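PDB 3DWG: 9.5 kDa culture filtrate antigen cfp10A from Mycobacterium tuberculosis, which probably serves, in its thiocarboxylated form, as the sulfur donor for CysM-dependent cysteine biosynthesis. Local coordinates for residues S24-I32 with V68-I78. Sequence-based numbering, arbitrary orientation.
Sequences SGDTLGAVI and VRFSGGLATAI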
# COMPACT_ATOMS: atom_id res chain seq x y z
N SER C 24 -6.27 -3.50 -42.00
CA SER C 24 -5.66 -2.29 -42.55
C SER C 24 -6.65 -1.13 -42.50
O SER C 24 -7.88 -1.31 -42.61
CB SER C 24 -5.18 -2.51 -43.98
OG SER C 24 -6.27 -2.89 -44.78
N GLY C 25 -6.11 0.06 -42.33
CA GLY C 25 -6.94 1.24 -42.40
C GLY C 25 -6.29 2.39 -41.68
O GLY C 25 -5.50 2.18 -40.75
N ASP C 26 -6.59 3.60 -42.12
CA ASP C 26 -5.89 4.73 -41.54
C ASP C 26 -6.66 5.45 -40.45
O ASP C 26 -6.17 6.47 -39.92
CB ASP C 26 -5.42 5.73 -42.63
CG ASP C 26 -6.52 6.29 -43.43
OD1 ASP C 26 -7.71 6.07 -43.12
OD2 ASP C 26 -6.19 7.02 -44.38
N THR C 27 -7.85 4.91 -40.15
CA THR C 27 -8.65 5.36 -39.01
C THR C 27 -9.26 4.11 -38.35
O THR C 27 -9.32 3.04 -38.97
CB THR C 27 -9.82 6.29 -39.39
OG1 THR C 27 -10.76 5.52 -40.14
CG2 THR C 27 -9.31 7.55 -40.16
N LEU C 28 -9.71 4.23 -37.09
CA LEU C 28 -10.48 3.13 -36.50
C LEU C 28 -11.66 2.68 -37.35
O LEU C 28 -11.85 1.46 -37.57
CB LEU C 28 -10.92 3.44 -35.07
CG LEU C 28 -11.81 2.38 -34.40
CD1 LEU C 28 -11.13 0.99 -34.24
CD2 LEU C 28 -12.31 2.93 -33.03
N GLY C 29 -12.41 3.64 -37.89
CA GLY C 29 -13.55 3.25 -38.76
C GLY C 29 -13.09 2.43 -39.97
O GLY C 29 -13.77 1.47 -40.35
N ALA C 30 -11.92 2.76 -40.54
CA ALA C 30 -11.33 2.01 -41.66
C ALA C 30 -10.91 0.61 -41.22
O ALA C 30 -11.08 -0.39 -41.92
CB ALA C 30 -10.20 2.76 -42.28
N VAL C 31 -10.36 0.54 -40.00
CA VAL C 31 -10.01 -0.81 -39.53
C VAL C 31 -11.27 -1.65 -39.31
O VAL C 31 -11.27 -2.85 -39.67
CB VAL C 31 -9.21 -0.69 -38.22
CG1 VAL C 31 -9.19 -2.06 -37.44
CG2 VAL C 31 -7.81 -0.22 -38.51
N ILE C 32 -12.32 -1.06 -38.74
CA ILE C 32 -13.58 -1.75 -38.54
C ILE C 32 -14.19 -2.19 -39.89
O ILE C 32 -14.76 -3.27 -40.02
CB ILE C 32 -14.54 -0.95 -37.69
CG1 ILE C 32 -14.02 -0.86 -36.23
CG2 ILE C 32 -15.98 -1.53 -37.72
CD1 ILE C 32 -14.84 0.12 -35.35
N VAL C 68 -10.20 5.32 -27.72
CA VAL C 68 -10.71 6.14 -28.85
C VAL C 68 -11.80 7.09 -28.47
O VAL C 68 -11.98 8.08 -29.23
CB VAL C 68 -11.15 5.25 -30.02
CG1 VAL C 68 -10.01 4.38 -30.49
CG2 VAL C 68 -12.40 4.44 -29.71
N ARG C 69 -12.54 6.88 -27.37
CA ARG C 69 -13.57 7.90 -27.02
C ARG C 69 -13.01 9.31 -26.75
O ARG C 69 -13.77 10.27 -26.74
CB ARG C 69 -14.46 7.38 -25.91
CG ARG C 69 -15.42 6.31 -26.43
CD ARG C 69 -16.47 6.00 -25.40
NE ARG C 69 -17.50 5.10 -25.89
CZ ARG C 69 -17.48 3.78 -25.78
NH1 ARG C 69 -16.42 3.19 -25.20
NH2 ARG C 69 -18.48 3.06 -26.28
N PHE C 70 -11.72 9.40 -26.55
CA PHE C 70 -11.06 10.67 -26.22
C PHE C 70 -10.14 11.14 -27.33
O PHE C 70 -9.46 12.15 -27.14
CB PHE C 70 -10.33 10.57 -24.86
CG PHE C 70 -11.26 10.19 -23.77
CD1 PHE C 70 -11.44 8.82 -23.44
CD2 PHE C 70 -12.05 11.16 -23.12
CE1 PHE C 70 -12.34 8.43 -22.48
CE2 PHE C 70 -12.97 10.77 -22.13
CZ PHE C 70 -13.13 9.40 -21.82
N SER C 71 -10.16 10.48 -28.49
CA SER C 71 -9.20 10.82 -29.55
C SER C 71 -9.90 10.94 -30.92
O SER C 71 -9.25 10.87 -31.97
CB SER C 71 -8.09 9.75 -29.62
OG SER C 71 -8.68 8.48 -29.92
N GLY C 72 -11.22 11.04 -30.87
CA GLY C 72 -12.01 11.21 -32.11
C GLY C 72 -12.90 10.06 -32.49
O GLY C 72 -13.48 10.03 -33.61
N GLY C 73 -12.99 9.04 -31.62
CA GLY C 73 -13.88 7.92 -31.92
C GLY C 73 -13.41 7.14 -33.14
O GLY C 73 -12.21 6.83 -33.32
N LEU C 74 -14.36 6.89 -34.05
CA LEU C 74 -14.03 6.14 -35.27
C LEU C 74 -13.07 6.91 -36.19
O LEU C 74 -12.35 6.32 -36.98
CB LEU C 74 -15.33 5.78 -36.01
CG LEU C 74 -16.26 4.66 -35.46
CD1 LEU C 74 -16.12 3.35 -36.22
CD2 LEU C 74 -16.22 4.38 -33.95
N ALA C 75 -12.97 8.23 -36.01
CA ALA C 75 -12.00 9.02 -36.75
C ALA C 75 -10.57 9.01 -36.24
O ALA C 75 -9.62 9.57 -36.83
CB ALA C 75 -12.50 10.45 -36.89
N THR C 76 -10.36 8.27 -35.13
CA THR C 76 -9.05 8.21 -34.58
C THR C 76 -8.03 7.70 -35.59
O THR C 76 -8.25 6.62 -36.19
CB THR C 76 -9.06 7.26 -33.37
OG1 THR C 76 -9.93 7.75 -32.35
CG2 THR C 76 -7.60 7.14 -32.81
N ALA C 77 -6.93 8.43 -35.78
CA ALA C 77 -5.92 8.04 -36.77
C ALA C 77 -5.18 6.81 -36.38
O ALA C 77 -4.86 6.61 -35.18
CB ALA C 77 -4.93 9.17 -37.03
N ILE C 78 -4.86 6.01 -37.38
CA ILE C 78 -4.19 4.75 -37.18
C ILE C 78 -3.01 4.71 -38.14
O ILE C 78 -3.14 5.12 -39.31
CB ILE C 78 -5.17 3.56 -37.34
CG1 ILE C 78 -6.02 3.46 -36.07
CG2 ILE C 78 -4.42 2.26 -37.45
CD1 ILE C 78 -6.95 2.33 -36.04
O HOH W 1 -13.01 6.96 -40.34
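The first turn of helix 28-38 of the ubiquitin-like fold is met at its N-terminus by the loop between strands 66-67 and 83-88, where Thr-27 and Ala-77 form a single backbone bridge. Thr-27 is the N-cap: its OG1 accepts from Ala-30 N at 3.0 Å. The neighbouring amides are taken by the loop. Leu-28 N donates to Thr-76 O (2.9 Å) in the carbonyl plane, and Gly-29 N reaches a lone pair of Leu-74 O at 2.8 Å, so carbonyls of 68-78 satisfy two N-H groups of the first turn. In the reverse direction Ile-78 N binds Asp-26 O from well above the carbonyl plane, 64° out of it. Thr-76 is itself steadied by its OG1, which donates to Gly-73 O (2.6 Å).

Beneath this polar seam, Ile-78 lies against the first turn. Its extended chain (chi2 -177°) carries CD1 to 3.5 Å from Leu-28 N and, crossing Val-31 at about a right angle, to 3.7 Å from Val-31 CG2. Leu-28 CD2 rests on both methyls of Val-68, while Ile-32 CD1 meets Leu-74 CD1 at 3.6 Å. Val-31 and Ile-78 also touch Val-3, and Leu-28 packs on Ile-61, continuing the apolar layer onto the sheet. Helix and sheet thus share the hydrophobic core of the beta-grasp fold, with the loop's carbonyls bound to amides of the helix's first turn.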